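Local coordinates for protein mini spindles (Drosophila melanogaster, PDB 5VJC) that probably binds tubulin through TOG domains built of HEAT repeats, promoting microtubule dynamics and formation of the mitotic spindle, at residues R213-Q218 against L231-Q236; V121-E126 against L160-L165; K69-L74 against K94-R99. All coordinates share one frame; numbering follows the deposited sequence.

Interaction 1: residues R213-Q218 against L231-Q236; sequences REIARQ and LNCIVQ
I215 makes most of this contact from the 213-218 side, meeting both C233 and I234 on the helix 224-241. Its two branches do different work. With CG1 beside the backbone N (chi1 -71°), CG2 is the branch anti to that N, and it comes within 3.6 Å of I234 CD1, while I215 CD1 reaches out to 3.9 Å from C233 SG. That sulfur is also 3.9 Å from I215 CG2. I215 and I234 pass side by side, pointing opposite ways, with I215 CG2 against CG1 and CD1 of I234. One residue on, the small A216 is consistent with the close approach here: I234 CD1 sits 4.0 Å from A216 N and 4.2 Å from A216 CB, and the CA atoms of A216 and I234 are 6.7 Å apart. The segments of these two consecutive helices of the HEAT-repeat array run roughly antiparallel, at 145°, their axes 9.2 Å apart at closest. Around them, L192 and T196 of helix 185-202 close over I215 and C233, and I249 touches both A216 and I234. The four touching residues are buried and their side chains meet through carbon and sulfur, so fit of shape and exclusion of water, rather than directional bonds, hold the pair together.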
loop_
_atom_site.group_PDB
_atom_site.type_symbol
_atom_site.label_atom_id
_atom_site.label_comp_id
_atom_site.label_asym_id
_atom_site.label_seq_id
_atom_site.Cartn_x
_atom_site.Cartn_y
_atom_site.Cartn_z
ATOM N N ARG A 213 -12.554 -15.582 9.741
ATOM C CA ARG A 213 -13.447 -15.135 10.806
ATOM C C ARG A 213 -13.716 -13.641 10.667
ATOM O O ARG A 213 -14.862 -13.186 10.548
ATOM C CB ARG A 213 -12.799 -15.432 12.159
ATOM C CG ARG A 213 -13.730 -15.535 13.348
ATOM C CD ARG A 213 -13.055 -16.368 14.446
ATOM N NE ARG A 213 -12.159 -17.399 13.908
ATOM C CZ ARG A 213 -10.894 -17.588 14.293
ATOM N NH1 ARG A 213 -10.342 -16.801 15.214
ATOM N NH2 ARG A 213 -10.175 -18.565 13.750
ATOM N N GLU A 214 -12.614 -12.904 10.661
ATOM C CA GLU A 214 -12.591 -11.455 10.510
ATOM C C GLU A 214 -13.355 -10.993 9.269
ATOM O O GLU A 214 -14.177 -10.082 9.348
ATOM C CB GLU A 214 -11.132 -10.992 10.463
ATOM C CG GLU A 214 -10.913 -9.508 10.651
ATOM C CD GLU A 214 -11.456 -9.008 11.971
ATOM O OE1 GLU A 214 -11.450 -9.797 12.948
ATOM O OE2 GLU A 214 -11.898 -7.834 12.026
ATOM N N ILE A 215 -13.101 -11.636 8.129
ATOM C CA ILE A 215 -13.790 -11.287 6.884
ATOM C C ILE A 215 -15.297 -11.494 7.014
ATOM O O ILE A 215 -16.097 -10.665 6.549
ATOM C CB ILE A 215 -13.265 -12.123 5.684
ATOM C CG1 ILE A 215 -11.839 -11.689 5.300
ATOM C CG2 ILE A 215 -14.196 -11.972 4.487
ATOM C CD1 ILE A 215 -11.034 -12.777 4.544
ATOM N N ALA A 216 -15.682 -12.598 7.657
ATOM C CA ALA A 216 -17.098 -12.964 7.763
ATOM C C ALA A 216 -17.901 -11.957 8.606
ATOM O O ALA A 216 -19.070 -11.689 8.314
ATOM C CB ALA A 216 -17.235 -14.383 8.338
ATOM N N ARG A 217 -17.262 -11.386 9.624
ATOM C CA ARG A 217 -17.879 -10.347 10.443
ATOM C C ARG A 217 -18.434 -9.193 9.605
ATOM O O ARG A 217 -19.423 -8.562 9.983
ATOM C CB ARG A 217 -16.873 -9.797 11.456
ATOM C CG ARG A 217 -16.594 -10.717 12.628
ATOM C CD ARG A 217 -15.570 -10.092 13.567
ATOM N NE ARG A 217 -15.284 -10.933 14.733
ATOM C CZ ARG A 217 -16.009 -10.941 15.851
ATOM N NH1 ARG A 217 -17.076 -10.153 15.963
ATOM N NH2 ARG A 217 -15.671 -11.736 16.859
ATOM N N GLN A 218 -17.801 -8.931 8.463
ATOM C CA GLN A 218 -18.180 -7.812 7.605
ATOM C C GLN A 218 -19.478 -8.060 6.832
ATOM O O GLN A 218 -20.006 -7.160 6.174
ATOM C CB GLN A 218 -17.047 -7.502 6.619
ATOM C CG GLN A 218 -15.732 -7.180 7.292
ATOM C CD GLN A 218 -15.796 -5.879 8.057
ATOM O OE1 GLN A 218 -16.418 -4.920 7.609
ATOM N NE2 GLN A 218 -15.181 -5.845 9.223
ATOM N N LEU A 231 -19.297 -11.096 1.342
ATOM C CA LEU A 231 -19.933 -12.308 0.827
ATOM C C LEU A 231 -19.129 -12.921 -0.309
ATOM O O LEU A 231 -18.852 -14.115 -0.297
ATOM C CB LEU A 231 -21.350 -12.012 0.348
ATOM C CG LEU A 231 -22.386 -11.737 1.440
ATOM C CD1 LEU A 231 -23.693 -11.257 0.828
ATOM C CD2 LEU A 231 -22.589 -12.988 2.287
ATOM N N ASN A 232 -18.777 -12.104 -1.298
ATOM C CA ASN A 232 -17.961 -12.576 -2.416
ATOM C C ASN A 232 -16.661 -13.160 -1.934
ATOM O O ASN A 232 -16.154 -14.131 -2.502
ATOM C CB ASN A 232 -17.688 -11.453 -3.408
ATOM C CG ASN A 232 -18.888 -11.139 -4.254
ATOM O OD1 ASN A 232 -19.757 -11.991 -4.448
ATOM N ND2 ASN A 232 -18.953 -9.919 -4.767
ATOM N N CYS A 233 -16.134 -12.594 -0.856
ATOM C CA CYS A 233 -14.855 -13.046 -0.356
ATOM C C CYS A 233 -14.987 -14.402 0.344
ATOM O O CYS A 233 -14.143 -15.280 0.161
ATOM C CB CYS A 233 -14.237 -12.010 0.585
ATOM S SG CYS A 233 -12.538 -12.424 0.996
ATOM N N ILE A 234 -16.045 -14.581 1.127
ATOM C CA ILE A 234 -16.247 -15.849 1.824
ATOM C C ILE A 234 -16.608 -16.944 0.818
ATOM O O ILE A 234 -16.187 -18.088 0.973
ATOM C CB ILE A 234 -17.333 -15.729 2.918
ATOM C CG1 ILE A 234 -16.832 -14.816 4.033
ATOM C CG2 ILE A 234 -17.674 -17.093 3.517
ATOM C CD1 ILE A 234 -15.522 -15.275 4.654
ATOM N N VAL A 235 -17.347 -16.576 -0.225
ATOM C CA VAL A 235 -17.664 -17.506 -1.305
ATOM C C VAL A 235 -16.385 -18.064 -1.944
ATOM O O VAL A 235 -16.251 -19.270 -2.161
ATOM C CB VAL A 235 -18.532 -16.833 -2.397
ATOM C CG1 VAL A 235 -18.483 -17.628 -3.694
ATOM C CG2 VAL A 235 -19.968 -16.672 -1.917
ATOM N N GLN A 236 -15.435 -17.179 -2.222
ATOM C CA GLN A 236 -14.166 -17.593 -2.793
ATOM C C GLN A 236 -13.449 -18.508 -1.824
ATOM O O GLN A 236 -12.835 -19.515 -2.228
ATOM C CB GLN A 236 -13.314 -16.370 -3.140
ATOM C CG GLN A 236 -11.910 -16.697 -3.557
ATOM C CD GLN A 236 -11.855 -17.523 -4.834
ATOM O OE1 GLN A 236 -12.287 -17.077 -5.896
ATOM N NE2 GLN A 236 -11.335 -18.738 -4.726
#

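Interaction 2: residues V121-E126 against L160-L165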
loop_
_atom_site.group_PDB
_atom_site.type_symbol
_atom_site.label_atom_id
_atom_site.label_comp_id
_atom_site.label_asym_id
_atom_site.label_seq_id
_atom_site.Cartn_x
_atom_site.Cartn_y
_atom_site.Cartn_z
ATOM N N VAL A 121 10.920 -1.250 -12.640
ATOM C CA VAL A 121 12.389 -1.284 -12.528
ATOM C C VAL A 121 12.842 -2.265 -11.444
ATOM O O VAL A 121 13.747 -3.083 -11.668
ATOM C CB VAL A 121 12.968 0.119 -12.246
ATOM C CG1 VAL A 121 14.453 0.043 -11.846
ATOM C CG2 VAL A 121 12.808 0.988 -13.479
ATOM N N LEU A 122 12.194 -2.232 -10.284
ATOM C CA LEU A 122 12.569 -3.152 -9.200
ATOM C C LEU A 122 12.363 -4.618 -9.607
ATOM O O LEU A 122 13.187 -5.495 -9.303
ATOM C CB LEU A 122 11.766 -2.844 -7.937
ATOM C CG LEU A 122 11.858 -1.403 -7.425
ATOM C CD1 LEU A 122 11.100 -1.247 -6.099
ATOM C CD2 LEU A 122 13.313 -0.959 -7.289
ATOM N N ILE A 123 11.258 -4.884 -10.295
ATOM C CA ILE A 123 10.981 -6.237 -10.780
ATOM C C ILE A 123 12.023 -6.670 -11.816
ATOM O O ILE A 123 12.564 -7.774 -11.735
ATOM C CB ILE A 123 9.573 -6.328 -11.368
ATOM C CG1 ILE A 123 8.544 -6.082 -10.248
ATOM C CG2 ILE A 123 9.371 -7.690 -12.074
ATOM C CD1 ILE A 123 7.140 -5.789 -10.733
ATOM N N ASP A 124 12.336 -5.771 -12.742
ATOM C CA ASP A 124 13.278 -6.056 -13.824
ATOM C C ASP A 124 14.689 -6.291 -13.288
ATOM O O ASP A 124 15.424 -7.149 -13.789
ATOM C CB ASP A 124 13.282 -4.912 -14.842
ATOM C CG ASP A 124 12.042 -4.911 -15.724
ATOM O OD1 ASP A 124 11.295 -5.903 -15.694
ATOM O OD2 ASP A 124 11.820 -3.922 -16.450
ATOM N N GLU A 125 15.046 -5.539 -12.253
ATOM C CA GLU A 125 16.352 -5.658 -11.622
ATOM C C GLU A 125 16.384 -6.725 -10.521
ATOM O O GLU A 125 17.408 -6.921 -9.873
ATOM C CB GLU A 125 16.775 -4.305 -11.044
ATOM C CG GLU A 125 16.885 -3.191 -12.077
ATOM C CD GLU A 125 18.094 -3.330 -12.996
ATOM O OE1 GLU A 125 19.010 -4.128 -12.678
ATOM O OE2 GLU A 125 18.130 -2.628 -14.036
ATOM N N GLU A 126 15.260 -7.407 -10.317
ATOM C CA GLU A 126 15.132 -8.438 -9.285
ATOM C C GLU A 126 15.483 -7.878 -7.899
ATOM O O GLU A 126 16.077 -8.554 -7.061
ATOM C CB GLU A 126 16.010 -9.660 -9.614
ATOM C CG GLU A 126 15.722 -10.234 -10.994
ATOM C CD GLU A 126 16.402 -11.568 -11.231
ATOM O OE1 GLU A 126 17.587 -11.559 -11.620
ATOM O OE2 GLU A 126 15.750 -12.620 -11.028
ATOM N N LEU A 160 -0.010 -1.795 -5.793
ATOM C CA LEU A 160 -0.057 -2.837 -4.772
ATOM C C LEU A 160 0.235 -4.217 -5.386
ATOM O O LEU A 160 0.931 -5.067 -4.794
ATOM C CB LEU A 160 -1.412 -2.849 -4.065
ATOM C CG LEU A 160 -1.493 -3.743 -2.817
ATOM C CD1 LEU A 160 -0.759 -3.128 -1.615
ATOM C CD2 LEU A 160 -2.930 -4.046 -2.446
ATOM N N ARG A 161 -0.232 -4.422 -6.612
ATOM C CA ARG A 161 -0.059 -5.740 -7.222
ATOM C C ARG A 161 1.315 -5.919 -7.845
ATOM O O ARG A 161 1.675 -7.026 -8.242
ATOM C CB ARG A 161 -1.166 -5.982 -8.233
ATOM C CG ARG A 161 -2.489 -6.212 -7.504
ATOM C CD ARG A 161 -3.670 -6.332 -8.454
ATOM N NE ARG A 161 -4.917 -6.373 -7.701
ATOM C CZ ARG A 161 -6.107 -6.628 -8.238
ATOM N NH1 ARG A 161 -6.207 -6.903 -9.535
ATOM N NH2 ARG A 161 -7.190 -6.642 -7.463
ATOM N N GLN A 162 2.091 -4.839 -7.871
ATOM C CA GLN A 162 3.520 -4.927 -8.115
ATOM C C GLN A 162 4.303 -5.156 -6.821
ATOM O O GLN A 162 5.268 -5.892 -6.817
ATOM C CB GLN A 162 4.032 -3.657 -8.776
ATOM C CG GLN A 162 3.506 -3.425 -10.172
ATOM C CD GLN A 162 3.981 -2.104 -10.680
ATOM O OE1 GLN A 162 3.678 -1.051 -10.084
ATOM N NE2 GLN A 162 4.788 -2.135 -11.742
ATOM N N VAL A 163 3.895 -4.489 -5.740
ATOM C CA VAL A 163 4.586 -4.630 -4.462
ATOM C C VAL A 163 4.672 -6.090 -4.025
ATOM O O VAL A 163 5.724 -6.543 -3.543
ATOM C CB VAL A 163 3.898 -3.805 -3.362
ATOM C CG1 VAL A 163 4.532 -4.087 -2.008
ATOM C CG2 VAL A 163 4.002 -2.304 -3.688
ATOM N N ILE A 164 3.585 -6.845 -4.208
ATOM C CA ILE A 164 3.565 -8.224 -3.746
ATOM C C ILE A 164 4.554 -9.097 -4.511
ATOM O O ILE A 164 4.849 -10.187 -4.075
ATOM C CB ILE A 164 2.169 -8.881 -3.870
ATOM C CG1 ILE A 164 1.726 -8.902 -5.337
ATOM C CG2 ILE A 164 1.171 -8.157 -3.006
ATOM C CD1 ILE A 164 0.241 -9.178 -5.523
ATOM N N LEU A 165 5.069 -8.613 -5.638
ATOM C CA LEU A 165 6.077 -9.369 -6.375
ATOM C C LEU A 165 7.474 -9.148 -5.793
ATOM O O LEU A 165 8.379 -9.931 -6.057
ATOM C CB LEU A 165 6.055 -8.983 -7.855
ATOM C CG LEU A 165 4.667 -9.160 -8.501
ATOM C CD1 LEU A 165 4.637 -8.672 -9.949
ATOM C CD2 LEU A 165 4.235 -10.617 -8.405
#
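I123 and L165 meet through one methyl each, with their side chains crossing at a slant: CD1 of I123 lies 3.9 Å from CD1 of L165. The isoleucine gets there by being nearly straight. Its CG1 stands opposite the carbonyl carbon (chi1 -65°) and chi2 of 165° carries CD1 on toward the other helix. L165 is exposed and I123 partly so, which puts this methyl pair at the solvent-facing border of the contact. On the inner side Q162, one turn before L165, offers its aliphatic root, and the same I123 CD1 passes 4.2 Å from Q162 CB. The amide of Q162 is engaged by helix 105-124 itself, NE2 giving its bond to the backbone O of V116, and its side chain also touches F119 and Q120 of that helix. The contact thus joins the end of helix 105-124 to the late part of helix 150-166 in the HEAT-repeat array, with helix 131-142 coming between them in sequence and packing through V138 on L160 and V163. Just past I123 the first helix stops in a Schellman motif: E126 takes a positive phi of 56°, and its N bonds back to I123 O at 3.1 Å. On the far flank of the second helix, R161 NH2 forms a salt bridge with E194 OE1 of helix 185-202.

Interaction 3: residues K69-L74 against K94-R99; sequences KVIEQL and KWLTLR
W95 lays its indole against V70 and I71 of the facing helix, one over a face and the other at the edge, joining helices 64-77 and 89-99 in the HEAT-repeat array of the TOG domain. V70 CG1 lies over one face of the six-membered ring in a CH-pi contact, 3.9 Å from its centroid and 28° off the normal; its closest ring atom is W95 CH2, at 3.5 Å. I71 approaches the same ring at its edge, with CG1 in the ring plane and 3.7 Å from W95 CZ3. A lighter touch links I71 CG1 to L96 CD2 at 4.5 Å. The indole has to span a wide gap, since the two segments run at 146° with their axes 12.6 Å apart; with CG opposite the backbone N (chi1 178°), W95 extends straight at the other helix. Further out, NE1 of W95 donates to M59 O, which helps set the turn of the ring, and L42 and M46 of helix 36-48 touch its side chain. Y114 of helix 105-124 packs on I71. Cutting W95 back to an alanine is likely to leave a gap between the helices, with V70 and I71 losing their aromatic partner and M59 O the indole N-H. On the ring face opposite V70 lies the guanidinium of R99, turned so that W95 CE2 stands over its centre, 3.6 Å above its plane.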
loop_
_atom_site.group_PDB
_atom_site.type_symbol
_atom_site.label_atom_id
_atom_site.label_comp_id
_atom_site.label_asym_id
_atom_site.label_seq_id
_atom_site.Cartn_x
_atom_site.Cartn_y
_atom_site.Cartn_z
ATOM N N LYS A 69 5.766 18.740 -10.186
ATOM C CA LYS A 69 7.075 18.949 -10.804
ATOM C C LYS A 69 8.099 17.915 -10.350
ATOM O O LYS A 69 8.793 17.309 -11.172
ATOM C CB LYS A 69 7.599 20.359 -10.484
ATOM C CG LYS A 69 8.979 20.642 -11.067
ATOM C CD LYS A 69 9.327 22.108 -10.785
ATOM C CE LYS A 69 10.552 22.560 -11.551
ATOM N NZ LYS A 69 10.772 24.017 -11.346
ATOM N N VAL A 70 8.199 17.722 -9.037
ATOM C CA VAL A 70 9.112 16.712 -8.497
ATOM C C VAL A 70 8.861 15.337 -9.115
ATOM O O VAL A 70 9.791 14.661 -9.573
ATOM C CB VAL A 70 8.995 16.614 -6.962
ATOM C CG1 VAL A 70 9.712 15.364 -6.443
ATOM C CG2 VAL A 70 9.579 17.865 -6.303
ATOM N N ILE A 71 7.595 14.925 -9.163
ATOM C CA ILE A 71 7.264 13.618 -9.744
ATOM C C ILE A 71 7.631 13.542 -11.230
ATOM O O ILE A 71 8.197 12.551 -11.687
ATOM C CB ILE A 71 5.771 13.295 -9.569
ATOM C CG1 ILE A 71 5.476 13.034 -8.087
ATOM C CG2 ILE A 71 5.403 12.076 -10.427
ATOM C CD1 ILE A 71 4.045 13.291 -7.679
ATOM N N GLU A 72 7.316 14.597 -11.979
ATOM C CA GLU A 72 7.729 14.656 -13.378
ATOM C C GLU A 72 9.262 14.551 -13.541
ATOM O O GLU A 72 9.758 13.851 -14.411
ATOM C CB GLU A 72 7.232 15.948 -14.012
ATOM C CG GLU A 72 7.546 16.047 -15.488
ATOM C CD GLU A 72 7.000 17.327 -16.094
ATOM O OE1 GLU A 72 7.465 18.428 -15.702
ATOM O OE2 GLU A 72 6.095 17.232 -16.950
ATOM N N GLN A 73 10.008 15.250 -12.696
ATOM C CA GLN A 73 11.465 15.183 -12.789
ATOM C C GLN A 73 11.961 13.772 -12.462
ATOM O O GLN A 73 12.786 13.212 -13.178
ATOM C CB GLN A 73 12.098 16.220 -11.873
ATOM C CG GLN A 73 12.010 17.624 -12.436
ATOM C CD GLN A 73 12.319 18.684 -11.412
ATOM O OE1 GLN A 73 12.192 18.458 -10.213
ATOM N NE2 GLN A 73 12.721 19.859 -11.880
ATOM N N LEU A 74 11.433 13.174 -11.400
ATOM C CA LEU A 74 11.852 11.821 -11.043
ATOM C C LEU A 74 11.480 10.832 -12.138
ATOM O O LEU A 74 12.242 9.907 -12.443
ATOM C CB LEU A 74 11.227 11.404 -9.710
ATOM C CG LEU A 74 11.686 12.156 -8.466
ATOM C CD1 LEU A 74 10.747 11.881 -7.287
ATOM C CD2 LEU A 74 13.122 11.755 -8.136
ATOM N N LYS A 94 9.078 7.131 1.084
ATOM C CA LYS A 94 8.650 7.964 2.216
ATOM C C LYS A 94 8.042 9.278 1.763
ATOM O O LYS A 94 7.027 9.719 2.316
ATOM C CB LYS A 94 9.811 8.263 3.168
ATOM C CG LYS A 94 10.204 7.098 4.065
ATOM C CD LYS A 94 11.442 7.427 4.919
ATOM C CE LYS A 94 11.731 6.276 5.879
ATOM N NZ LYS A 94 12.904 6.558 6.764
ATOM N N TRP A 95 8.662 9.914 0.777
ATOM C CA TRP A 95 8.159 11.212 0.313
ATOM C C TRP A 95 6.757 11.039 -0.297
ATOM O O TRP A 95 5.889 11.884 -0.122
ATOM C CB TRP A 95 9.100 11.852 -0.717
ATOM C CG TRP A 95 8.571 13.171 -1.234
ATOM C CD1 TRP A 95 8.530 14.362 -0.559
ATOM C CD2 TRP A 95 7.984 13.423 -2.522
ATOM N NE1 TRP A 95 7.955 15.336 -1.350
ATOM C CE2 TRP A 95 7.621 14.788 -2.559
ATOM C CE3 TRP A 95 7.744 12.631 -3.654
ATOM C CZ2 TRP A 95 7.019 15.369 -3.670
ATOM C CZ3 TRP A 95 7.140 13.215 -4.763
ATOM C CH2 TRP A 95 6.788 14.566 -4.763
ATOM N N LEU A 96 6.543 9.936 -0.998
ATOM C CA LEU A 96 5.229 9.706 -1.587
ATOM C C LEU A 96 4.189 9.409 -0.499
ATOM O O LEU A 96 3.057 9.869 -0.607
ATOM C CB LEU A 96 5.299 8.593 -2.639
ATOM C CG LEU A 96 6.116 9.126 -3.827
ATOM C CD1 LEU A 96 6.696 8.013 -4.665
ATOM C CD2 LEU A 96 5.261 10.113 -4.681
ATOM N N THR A 97 4.571 8.702 0.563
ATOM C CA THR A 97 3.619 8.428 1.639
ATOM C C THR A 97 3.113 9.742 2.258
ATOM O O THR A 97 1.958 9.815 2.686
ATOM C CB THR A 97 4.198 7.528 2.771
ATOM O OG1 THR A 97 5.205 8.230 3.513
ATOM C CG2 THR A 97 4.759 6.188 2.214
ATOM N N LEU A 98 3.953 10.780 2.295
ATOM C CA LEU A 98 3.462 12.088 2.751
ATOM C C LEU A 98 2.416 12.668 1.793
ATOM O O LEU A 98 1.399 13.189 2.225
ATOM C CB LEU A 98 4.616 13.075 2.919
ATOM C CG LEU A 98 5.668 12.676 3.942
ATOM C CD1 LEU A 98 6.805 13.692 3.870
ATOM C CD2 LEU A 98 5.083 12.618 5.369
ATOM N N ARG A 99 2.667 12.539 0.493
ATOM C CA ARG A 99 1.739 12.986 -0.545
ATOM C C ARG A 99 0.418 12.217 -0.573
ATOM O O ARG A 99 -0.564 12.676 -1.164
ATOM C CB ARG A 99 2.403 12.886 -1.927
ATOM C CG ARG A 99 3.468 13.953 -2.124
ATOM C CD ARG A 99 2.935 15.241 -1.542
ATOM N NE ARG A 99 3.951 16.222 -1.181
ATOM C CZ ARG A 99 4.948 16.017 -0.331
ATOM N NH1 ARG A 99 5.119 14.832 0.238
ATOM N NH2 ARG A 99 5.808 17.000 -0.068
#

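Along the chain the contacts come in the order interaction 3, interaction 2, interaction 1, each closing before the next opens, and all belong to the TOG domain. Interaction 3 joins helices 64-77 and 89-99; the next helix, 105-124, carries the first segment of interaction 2. The centres of interactions 2 and 3 are about 19 Å apart. Helices 209-217 and 224-241 of interaction 1 come later, with a centre about 28 Å from that of interaction 2 and about 36 Å from that of interaction 3, across the chain's centre. The three do not touch, their nearest atoms being about 9 to 24 Å apart. They are local helix-to-helix packings spaced along an elongated all-helical domain, consistent with a HEAT-repeat array; interaction 2 skips over helix 131-142.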